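Local coordinates for protein 4-hydroxy-3-methylbut-2-enyl diphosphate reductase, apicoplast (PDB 4N7B) that catalyses the last step of the non-mevalonate isoprenoid pathway, reducing a hydroxylated butenyl diphosphate to isopentenyl and dimethylallyl diphosphate with an iron-sulfur cluster, at residues F230-G233 with V234-A237; V259-D262 with I263-K266; I359-N362 with V363-D367; I393-K396 with L397-F401. All coordinates share one frame; numbering follows the deposited sequence.

Interaction 1: residues F230-G233 with V234-A237; sequences FCKG and VSRA. With F3S (Fe3-s4 cluster), chain B.
A chi1 of 63° holds the Cys231 SG between its own backbone N and carbonyl carbon, turned back over the start of helix 232-247, where it meets the N-H of Val234. Cys231 is the N-cap, and its sulfur accepts that N-H at 3.3 Å (Val234 N to Cys231 SG) while binding an iron (FE1) of the three-iron cluster at 2.3 Å from SG. The CG2 methyl of Val234 lies alongside the same sulfur. With CG1 anti to the backbone N (chi1 159°), Val234 sends its other methyl over one face of the Phe230 ring, 3.9 Å from CG1 to the ring centroid and 14° off the normal, a CH-pi contact. Gly233 follows, its backbone passing close to the cluster, with CA 3.8 Å from the sulfide S1. Behind the cap the helix opens with ordinary bonds, Ser235 N to Cys231 O and Arg236 N to Lys232 O. One water joins Lys232 NZ and Ser235 OG; another bridges Gly233 O and Arg236 NH1, a guanidinium nitrogen that also bonds to Thr314 O. Cys315 and Cys413 complete the set of cysteine ligands. One sulfur thus serves as both iron ligand and helix cap, and the N-H it receives at the helix N-terminus probably stabilises negative charge on the iron-bound thiolate.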
loop_
_atom_site.group_PDB
_atom_site.type_symbol
_atom_site.label_atom_id
_atom_site.label_comp_id
_atom_site.label_asym_id
_atom_site.label_seq_id
_atom_site.Cartn_x
_atom_site.Cartn_y
_atom_site.Cartn_z
ATOM N N PHE A 230 -6.182 5.561 -6.284
ATOM C CA PHE A 230 -6.823 4.637 -5.341
ATOM C C PHE A 230 -6.893 3.197 -5.862
ATOM O O PHE A 230 -7.344 2.935 -6.977
ATOM C CB PHE A 230 -8.247 5.103 -4.999
ATOM C CG PHE A 230 -8.323 6.160 -3.914
ATOM C CD1 PHE A 230 -7.180 6.776 -3.430
ATOM C CD2 PHE A 230 -9.549 6.531 -3.378
ATOM C CE1 PHE A 230 -7.261 7.742 -2.442
ATOM C CE2 PHE A 230 -9.635 7.490 -2.385
ATOM C CZ PHE A 230 -8.495 8.100 -1.921
ATOM N N CYS A 231 -6.445 2.260 -5.034
ATOM C CA CYS A 231 -6.704 0.849 -5.273
ATOM C C CYS A 231 -7.998 0.522 -4.533
ATOM O O CYS A 231 -8.568 1.373 -3.826
ATOM C CB CYS A 231 -5.543 0.013 -4.716
ATOM S SG CYS A 231 -5.409 0.201 -2.921
ATOM N N LYS A 232 -8.452 -0.714 -4.664
ATOM C CA LYS A 232 -9.673 -1.117 -3.992
ATOM C C LYS A 232 -9.494 -1.286 -2.476
ATOM O O LYS A 232 -10.430 -1.064 -1.709
ATOM C CB LYS A 232 -10.189 -2.407 -4.611
ATOM C CG LYS A 232 -11.599 -2.810 -4.146
ATOM C CD LYS A 232 -12.640 -1.769 -4.500
ATOM C CE LYS A 232 -14.052 -2.240 -4.129
ATOM N NZ LYS A 232 -15.069 -1.184 -4.418
ATOM N N GLY A 233 -8.300 -1.672 -2.023
ATOM C CA GLY A 233 -8.085 -1.847 -0.594
ATOM C C GLY A 233 -8.230 -0.508 0.103
ATOM O O GLY A 233 -8.799 -0.382 1.198
ATOM N N VAL A 234 -7.723 0.523 -0.553
ATOM C CA VAL A 234 -7.780 1.868 0.000
ATOM C C VAL A 234 -9.202 2.396 -0.025
ATOM O O VAL A 234 -9.679 2.914 0.989
ATOM C CB VAL A 234 -6.804 2.815 -0.748
ATOM C CG1 VAL A 234 -7.186 4.272 -0.575
ATOM C CG2 VAL A 234 -5.365 2.567 -0.249
ATOM N N SER A 235 -9.908 2.258 -1.147
ATOM C CA SER A 235 -11.272 2.813 -1.197
ATOM C C SER A 235 -12.159 2.081 -0.189
ATOM O O SER A 235 -12.940 2.702 0.519
ATOM C CB SER A 235 -11.866 2.768 -2.608
ATOM O OG SER A 235 -11.858 1.448 -3.114
ATOM N N ARG A 236 -12.002 0.766 -0.089
ATOM C CA ARG A 236 -12.719 -0.012 0.917
ATOM C C ARG A 236 -12.430 0.448 2.347
ATOM O O ARG A 236 -13.322 0.541 3.188
ATOM C CB ARG A 236 -12.340 -1.475 0.772
ATOM C CG ARG A 236 -12.953 -2.410 1.793
ATOM C CD ARG A 236 -12.606 -3.842 1.391
ATOM N NE ARG A 236 -13.052 -4.858 2.345
ATOM C CZ ARG A 236 -12.325 -5.324 3.359
ATOM N NH1 ARG A 236 -11.115 -4.837 3.596
ATOM N NH2 ARG A 236 -12.814 -6.277 4.150
ATOM N N ALA A 237 -11.172 0.728 2.632
ATOM C CA ALA A 237 -10.789 1.101 3.976
ATOM C C ALA A 237 -11.371 2.477 4.322
ATOM O O ALA A 237 -11.901 2.691 5.414
ATOM C CB ALA A 237 -9.276 1.093 4.090
HETATM FE FE1 F3S B . -4.052 -1.480 -2.112
HETATM FE FE3 F3S B . -4.434 -3.845 -0.882
HETATM FE FE4 F3S B . -2.457 -3.484 -2.666
HETATM S S1 F3S B . -4.385 -1.839 0.024
HETATM S S2 F3S B . -1.869 -1.342 -2.523
HETATM S S3 F3S B . -4.639 -3.425 -3.021
HETATM S S4 F3S B . -2.371 -4.657 -0.809
HETATM O O HOH W 1 -14.780 0.722 -2.154
HETATM O O HOH W 2 -9.682 -2.619 2.999
#

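Interaction 2: residues V259-D262 with I263-K266; sequences VHND and IVCK. With SO4 (sulfate ion), chain C.
The side-chain oxygen of Asn261 caps helix 262-271: Val264 N donates to Asn261 OD1 at 2.9 Å, in the plane of the amide and on a lone pair, with an N-H...O angle of 162°. Ile263 N lies equally near this oxygen. The side chain gets there because CG stands anti to the backbone N (chi1 -177°), which carries the amide forward to the N-H of Val264. The backbone of Asn261 is used as well, its O accepting from Cys265 N at 3.1 Å, and Lys266 N then bonds to Asp262 O. On the apolar side, CG2 of Val259 meets CG1 of Val264 at 3.8 Å, the two side chains crossing at about a right angle, and the Cys265 SG rests 3.4 Å from Val259 O. Between Val259 and the cap, His260 is the centre of an inverse gamma turn; its side chain leaves the backbone away from the helix and makes no contact with 263-266. His260 ND1 donates to sulfate O3 at 2.8 Å, and that oxygen lies at the ring edge, in its plane. His343 NE2 and the backbone N atoms of Ser442 and Asn443 hold the same anion, consistent with these residues holding the substrate diphosphate, as in related enzymes. His293 stacks on the His260 ring. The segment thus leads out of the loop after strand 252-255 into helix 262-271, with Val259 leaning on Val234 and Val264 on Ile238 of helix 232-247.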
loop_
_atom_site.group_PDB
_atom_site.type_symbol
_atom_site.label_atom_id
_atom_site.label_comp_id
_atom_site.label_asym_id
_atom_site.label_seq_id
_atom_site.Cartn_x
_atom_site.Cartn_y
_atom_site.Cartn_z
ATOM N N VAL A 259 -4.948 4.745 5.826
ATOM C CA VAL A 259 -4.100 4.540 4.657
ATOM C C VAL A 259 -2.974 5.568 4.773
ATOM O O VAL A 259 -3.090 6.551 5.511
ATOM C CB VAL A 259 -4.861 4.723 3.318
ATOM C CG1 VAL A 259 -6.061 3.791 3.244
ATOM C CG2 VAL A 259 -5.326 6.141 3.154
ATOM N N HIS A 260 -1.876 5.350 4.060
ATOM C CA HIS A 260 -0.717 6.224 4.203
ATOM C C HIS A 260 -0.845 7.421 3.280
ATOM O O HIS A 260 -0.119 7.545 2.293
ATOM C CB HIS A 260 0.572 5.464 3.913
ATOM C CG HIS A 260 0.993 4.537 5.013
ATOM N ND1 HIS A 260 1.771 3.425 4.781
ATOM C CD2 HIS A 260 0.747 4.548 6.348
ATOM C CE1 HIS A 260 1.995 2.791 5.921
ATOM N NE2 HIS A 260 1.379 3.452 6.883
ATOM N N ASN A 261 -1.797 8.289 3.602
ATOM C CA ASN A 261 -1.927 9.562 2.922
ATOM C C ASN A 261 -2.484 10.606 3.890
ATOM O O ASN A 261 -3.593 10.452 4.405
ATOM C CB ASN A 261 -2.830 9.433 1.705
ATOM C CG ASN A 261 -2.922 10.727 0.925
ATOM O OD1 ASN A 261 -3.705 11.619 1.264
ATOM N ND2 ASN A 261 -2.119 10.842 -0.125
ATOM N N ASP A 262 -1.717 11.665 4.135
ATOM C CA ASP A 262 -2.095 12.666 5.130
ATOM C C ASP A 262 -3.368 13.399 4.707
ATOM O O ASP A 262 -4.197 13.749 5.533
ATOM C CB ASP A 262 -0.940 13.647 5.373
ATOM C CG ASP A 262 0.370 12.930 5.716
ATOM O OD1 ASP A 262 0.415 12.274 6.782
ATOM O OD2 ASP A 262 1.346 13.001 4.917
ATOM N N ILE A 263 -3.540 13.610 3.414
ATOM C CA ILE A 263 -4.729 14.320 2.942
ATOM C C ILE A 263 -6.002 13.553 3.261
ATOM O O ILE A 263 -6.943 14.120 3.786
ATOM C CB ILE A 263 -4.639 14.617 1.460
ATOM C CG1 ILE A 263 -3.496 15.609 1.235
ATOM C CG2 ILE A 263 -5.968 15.173 0.941
ATOM C CD1 ILE A 263 -3.121 15.772 -0.194
ATOM N N VAL A 264 -6.022 12.259 2.960
ATOM C CA VAL A 264 -7.148 11.406 3.318
ATOM C C VAL A 264 -7.410 11.414 4.826
ATOM O O VAL A 264 -8.543 11.566 5.277
ATOM C CB VAL A 264 -6.863 9.964 2.899
ATOM C CG1 VAL A 264 -7.811 8.978 3.610
ATOM C CG2 VAL A 264 -6.955 9.824 1.388
ATOM N N CYS A 265 -6.351 11.237 5.605
ATOM C CA CYS A 265 -6.474 11.078 7.047
ATOM C C CYS A 265 -6.945 12.356 7.718
ATOM O O CYS A 265 -7.741 12.315 8.657
ATOM C CB CYS A 265 -5.132 10.664 7.636
ATOM S SG CYS A 265 -4.741 8.952 7.356
ATOM N N LYS A 266 -6.446 13.492 7.256
ATOM C CA LYS A 266 -6.848 14.763 7.837
ATOM C C LYS A 266 -8.346 14.964 7.605
ATOM O O LYS A 266 -9.057 15.474 8.476
ATOM C CB LYS A 266 -6.047 15.908 7.225
ATOM C CG LYS A 266 -6.494 17.282 7.677
ATOM C CD LYS A 266 -5.924 18.365 6.769
ATOM C CE LYS A 266 -6.451 19.758 7.123
ATOM N NZ LYS A 266 -5.949 20.796 6.171
HETATM S S SO4 C . 1.887 1.657 1.733
HETATM O O1 SO4 C . 1.428 0.410 2.328
HETATM O O2 SO4 C . 0.792 2.632 1.707
HETATM O O3 SO4 C . 2.980 2.151 2.567
HETATM O O4 SO4 C . 2.395 1.480 0.360
#

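Interaction 3: residues I359-N362 with V363-D367; sequences IVEN and VNDVD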
loop_
_atom_site.group_PDB
_atom_site.type_symbol
_atom_site.label_atom_id
_atom_site.label_comp_id
_atom_site.label_asym_id
_atom_site.label_seq_id
_atom_site.Cartn_x
_atom_site.Cartn_y
_atom_site.Cartn_z
ATOM N N ILE A 359 12.610 -11.997 8.734
ATOM C CA ILE A 359 12.440 -10.905 7.802
ATOM C C ILE A 359 13.716 -10.628 7.032
ATOM O O ILE A 359 14.776 -10.504 7.627
ATOM C CB ILE A 359 12.043 -9.624 8.535
ATOM C CG1 ILE A 359 10.712 -9.838 9.251
ATOM C CG2 ILE A 359 11.939 -8.462 7.539
ATOM C CD1 ILE A 359 10.282 -8.672 10.106
ATOM N N VAL A 360 13.622 -10.503 5.712
ATOM C CA VAL A 360 14.763 -9.997 4.962
ATOM C C VAL A 360 14.410 -8.696 4.252
ATOM O O VAL A 360 13.415 -8.619 3.535
ATOM C CB VAL A 360 15.358 -11.056 3.983
ATOM C CG1 VAL A 360 15.209 -12.451 4.565
ATOM C CG2 VAL A 360 14.735 -10.976 2.640
ATOM N N GLU A 361 15.203 -7.652 4.485
ATOM C CA GLU A 361 14.992 -6.405 3.755
ATOM C C GLU A 361 16.037 -6.178 2.676
ATOM O O GLU A 361 15.915 -5.249 1.874
ATOM C CB GLU A 361 14.911 -5.188 4.684
ATOM C CG GLU A 361 15.543 -5.337 6.016
ATOM C CD GLU A 361 15.464 -4.053 6.839
ATOM O OE1 GLU A 361 14.493 -3.284 6.663
ATOM O OE2 GLU A 361 16.381 -3.810 7.661
ATOM N N ASN A 362 17.051 -7.032 2.636
ATOM C CA ASN A 362 18.138 -6.865 1.677
ATOM C C ASN A 362 18.887 -8.162 1.466
ATOM O O ASN A 362 18.591 -9.164 2.124
ATOM C CB ASN A 362 19.116 -5.793 2.155
ATOM C CG ASN A 362 19.696 -6.102 3.538
ATOM O OD1 ASN A 362 20.154 -7.222 3.804
ATOM N ND2 ASN A 362 19.660 -5.115 4.431
ATOM N N VAL A 363 19.879 -8.146 0.580
ATOM C CA VAL A 363 20.617 -9.368 0.279
ATOM C C VAL A 363 21.625 -9.739 1.382
ATOM O O VAL A 363 22.084 -10.878 1.446
ATOM C CB VAL A 363 21.382 -9.259 -1.056
ATOM C CG1 VAL A 363 20.425 -8.977 -2.203
ATOM C CG2 VAL A 363 22.495 -8.192 -0.951
ATOM N N ASN A 364 22.007 -8.781 2.224
ATOM C CA ASN A 364 22.861 -9.102 3.362
ATOM C C ASN A 364 22.078 -10.103 4.242
ATOM O O ASN A 364 22.603 -11.148 4.631
ATOM C CB ASN A 364 23.236 -7.839 4.153
ATOM C CG ASN A 364 24.425 -7.038 3.528
ATOM O OD1 ASN A 364 25.001 -7.426 2.506
ATOM N ND2 ASN A 364 24.779 -5.908 4.163
ATOM N N ASP A 365 20.800 -9.804 4.492
ATOM C CA ASP A 365 19.969 -10.622 5.364
ATOM C C ASP A 365 19.853 -12.036 4.820
ATOM O O ASP A 365 19.724 -12.998 5.586
ATOM C CB ASP A 365 18.576 -10.009 5.518
ATOM C CG ASP A 365 18.578 -8.731 6.342
ATOM O OD1 ASP A 365 19.558 -8.480 7.090
ATOM O OD2 ASP A 365 17.587 -7.970 6.243
ATOM N N VAL A 366 19.909 -12.166 3.500
ATOM C CA VAL A 366 19.833 -13.484 2.879
ATOM C C VAL A 366 21.080 -14.317 3.210
ATOM O O VAL A 366 20.977 -15.509 3.528
ATOM C CB VAL A 366 19.703 -13.385 1.353
ATOM C CG1 VAL A 366 19.866 -14.759 0.728
ATOM C CG2 VAL A 366 18.357 -12.779 0.974
ATOM N N ASP A 367 22.251 -13.688 3.121
ATOM C CA ASP A 367 23.507 -14.370 3.398
ATOM C C ASP A 367 23.517 -14.929 4.800
ATOM O O ASP A 367 24.129 -15.959 5.051
ATOM C CB ASP A 367 24.685 -13.411 3.264
ATOM C CG ASP A 367 25.009 -13.078 1.826
ATOM O OD1 ASP A 367 25.029 -14.009 0.990
ATOM O OD2 ASP A 367 25.242 -11.883 1.528
HETATM O O HOH W 3 20.873 -5.958 7.165
#
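The amide of Asn362 and the carboxylate of Asp365 meet with their planes 39° apart, while the carboxylates of Glu361 and Asp365 are nearly coplanar. Asp365 reaches back from the helix with the anti lone pair of OD2, which takes the N-H of Glu361 at 3.0 Å in an almost straight bond (171°). Glu361 CG lies beside the same oxygen, and Glu361 OE1 is bonded to Lys341 N. In the other direction Asn362, the N-cap, offers its OD1 to Asp365 N at 2.7 Å, nearly along the C=O axis. Its chi1 of 57° tucks CG between its backbone N and carbonyl carbon, folding the amide back over the helix start. A water closes the polar ring, accepting from Asn362 ND2 and donating to Asp365 OD1. Beneath, Val360 and Asp365 touch CB to CB at 3.7 Å, and Val360 packs on Ile393 of helix 387-400. Two side-chain-to-backbone bonds, running in opposite directions across the turn, therefore tie strand 357-360 to helix 363-368. The carboxylate at the helix N-terminus would be favoured by the helix dipole, which may offset the nearness of Glu361 OE2, 4.6 Å from Asp365 OD2.

Interaction 4: residues I393-K396 with L397-F401; sequences IVQK and LKNKF
Both segments continue one alpha-helix, 387-400, and the backbone bonds step along it in the i to i-4 pattern: Leu397 N to Ile393 O at 2.8 Å, Lys398 N to Val394 O at 2.8 Å, Asn399 N to Gln395 O at 3.1 Å. Lys400 N closes the series on Lys396 O, an acceptor that also takes a weak, strongly bent bond from Asn399 N (120°). Phe401 is the first residue to leave helical angles, although its N still bonds to Leu397 O. Side chains lean back on carbonyls three and four residues earlier. The Asn399 amide turns back along the helix, with CG anti to its carbonyl carbon (chi1 -75°), and lies against the Gln395 carbonyl, its CG 3.2 Å from Gln395 O; neither amide atom makes a bond to that oxygen. Lys398 lays CG against the Val394 carbonyl, 3.6 Å from Val394 O. Leu397 CB sits on the same carbonyl, 3.4 Å from Val394 O, with its branch directed into the protein. Lys400 leads its CG over one face of the Phe401 ring, and its NZ goes on to bond Leu369 O and Val366 O. As the helix of the beta-alpha-beta unit formed with strands 377-381 and 405-406, this one buries Ile393 and Leu397 against strand 334-338, sets Val394 also on Tyr379 of strand 377-381, and turns Lys396 to Val363 and Val366 of helix 363-368.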
loop_
_atom_site.group_PDB
_atom_site.type_symbol
_atom_site.label_atom_id
_atom_site.label_comp_id
_atom_site.label_asym_id
_atom_site.label_seq_id
_atom_site.Cartn_x
_atom_site.Cartn_y
_atom_site.Cartn_z
ATOM N N ILE A 393 16.042 -9.912 -4.760
ATOM C CA ILE A 393 16.147 -10.641 -3.506
ATOM C C ILE A 393 15.685 -12.086 -3.682
ATOM O O ILE A 393 16.343 -13.007 -3.215
ATOM C CB ILE A 393 15.348 -9.926 -2.410
ATOM C CG1 ILE A 393 15.946 -8.536 -2.177
ATOM C CG2 ILE A 393 15.379 -10.708 -1.099
ATOM C CD1 ILE A 393 15.082 -7.644 -1.294
ATOM N N VAL A 394 14.587 -12.285 -4.402
ATOM C CA VAL A 394 14.039 -13.622 -4.606
ATOM C C VAL A 394 15.035 -14.511 -5.337
ATOM O O VAL A 394 15.215 -15.684 -4.998
ATOM C CB VAL A 394 12.711 -13.561 -5.395
ATOM C CG1 VAL A 394 12.340 -14.920 -5.971
ATOM C CG2 VAL A 394 11.623 -13.036 -4.504
ATOM N N GLN A 395 15.683 -13.949 -6.345
ATOM C CA GLN A 395 16.668 -14.683 -7.118
ATOM C C GLN A 395 17.801 -15.180 -6.225
ATOM O O GLN A 395 18.280 -16.307 -6.378
ATOM C CB GLN A 395 17.248 -13.774 -8.189
ATOM C CG GLN A 395 18.339 -14.401 -9.018
ATOM C CD GLN A 395 18.789 -13.468 -10.124
ATOM O OE1 GLN A 395 19.729 -12.679 -9.955
ATOM N NE2 GLN A 395 18.098 -13.532 -11.262
ATOM N N LYS A 396 18.234 -14.327 -5.305
ATOM C CA LYS A 396 19.310 -14.678 -4.380
ATOM C C LYS A 396 18.804 -15.727 -3.397
ATOM O O LYS A 396 19.486 -16.699 -3.119
ATOM C CB LYS A 396 19.794 -13.437 -3.634
ATOM C CG LYS A 396 21.145 -13.617 -2.987
ATOM C CD LYS A 396 21.627 -12.342 -2.351
ATOM C CE LYS A 396 22.890 -12.599 -1.546
ATOM N NZ LYS A 396 23.926 -13.308 -2.348
ATOM N N LEU A 397 17.583 -15.543 -2.903
ATOM C CA LEU A 397 16.955 -16.535 -2.032
ATOM C C LEU A 397 16.905 -17.913 -2.671
ATOM O O LEU A 397 17.161 -18.926 -2.017
ATOM C CB LEU A 397 15.525 -16.137 -1.685
ATOM C CG LEU A 397 15.299 -15.616 -0.273
ATOM C CD1 LEU A 397 13.817 -15.399 -0.074
ATOM C CD2 LEU A 397 15.854 -16.564 0.796
ATOM N N LYS A 398 16.549 -17.952 -3.945
ATOM C CA LYS A 398 16.401 -19.209 -4.654
ATOM C C LYS A 398 17.734 -19.859 -4.953
ATOM O O LYS A 398 17.811 -21.072 -5.061
ATOM C CB LYS A 398 15.654 -18.994 -5.961
ATOM C CG LYS A 398 14.167 -18.991 -5.807
ATOM C CD LYS A 398 13.523 -18.956 -7.176
ATOM C CE LYS A 398 12.033 -19.119 -7.111
ATOM N NZ LYS A 398 11.406 -18.670 -8.394
ATOM N N ASN A 399 18.778 -19.053 -5.112
ATOM C CA ASN A 399 20.118 -19.593 -5.321
ATOM C C ASN A 399 20.519 -20.384 -4.092
ATOM O O ASN A 399 20.958 -21.524 -4.179
ATOM C CB ASN A 399 21.143 -18.476 -5.558
ATOM C CG ASN A 399 21.029 -17.864 -6.943
ATOM O OD1 ASN A 399 20.490 -18.488 -7.864
ATOM N ND2 ASN A 399 21.543 -16.636 -7.103
ATOM N N LYS A 400 20.342 -19.762 -2.936
ATOM C CA LYS A 400 20.711 -20.379 -1.678
ATOM C C LYS A 400 19.761 -21.525 -1.311
ATOM O O LYS A 400 20.202 -22.594 -0.914
ATOM C CB LYS A 400 20.712 -19.316 -0.590
ATOM C CG LYS A 400 21.369 -19.763 0.679
ATOM C CD LYS A 400 21.600 -18.598 1.617
ATOM C CE LYS A 400 22.205 -19.081 2.922
ATOM N NZ LYS A 400 22.591 -17.944 3.807
ATOM N N PHE A 401 18.456 -21.299 -1.450
ATOM C CA PHE A 401 17.461 -22.314 -1.101
ATOM C C PHE A 401 16.605 -22.719 -2.301
ATOM O O PHE A 401 15.485 -22.236 -2.457
ATOM C CB PHE A 401 16.549 -21.790 0.004
ATOM C CG PHE A 401 17.284 -21.312 1.213
ATOM C CD1 PHE A 401 17.869 -22.216 2.086
ATOM C CD2 PHE A 401 17.393 -19.956 1.480
ATOM C CE1 PHE A 401 18.552 -21.773 3.209
ATOM C CE2 PHE A 401 18.071 -19.505 2.600
ATOM C CZ PHE A 401 18.652 -20.414 3.463
#

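In the fold
The four contacts form two pairs. Interactions 1 and 2 touch near the cluster, with Phe230 CZ 4.0 Å from Val264 CG2. Interactions 3 and 4 meet in another part of the chain, where Asp367 and Lys396 add a long, weak ion pair. Interaction 1 lies nearest the chain centre (about 9 Å from centre to centre) and has no exposed residue; interactions 3 and 4 lie about 21 and 25 Å out. Three are capped helix starts: a metal-bound sulfur in interaction 1, an amide one residue after the anion-holding histidine in interaction 2, and in interaction 3 an amide linked through water to a carboxylate that holds the preceding turn. Interaction 4 ends a helix, two lysines turned to helix 363-368 and its end, apolar residues to the sheet.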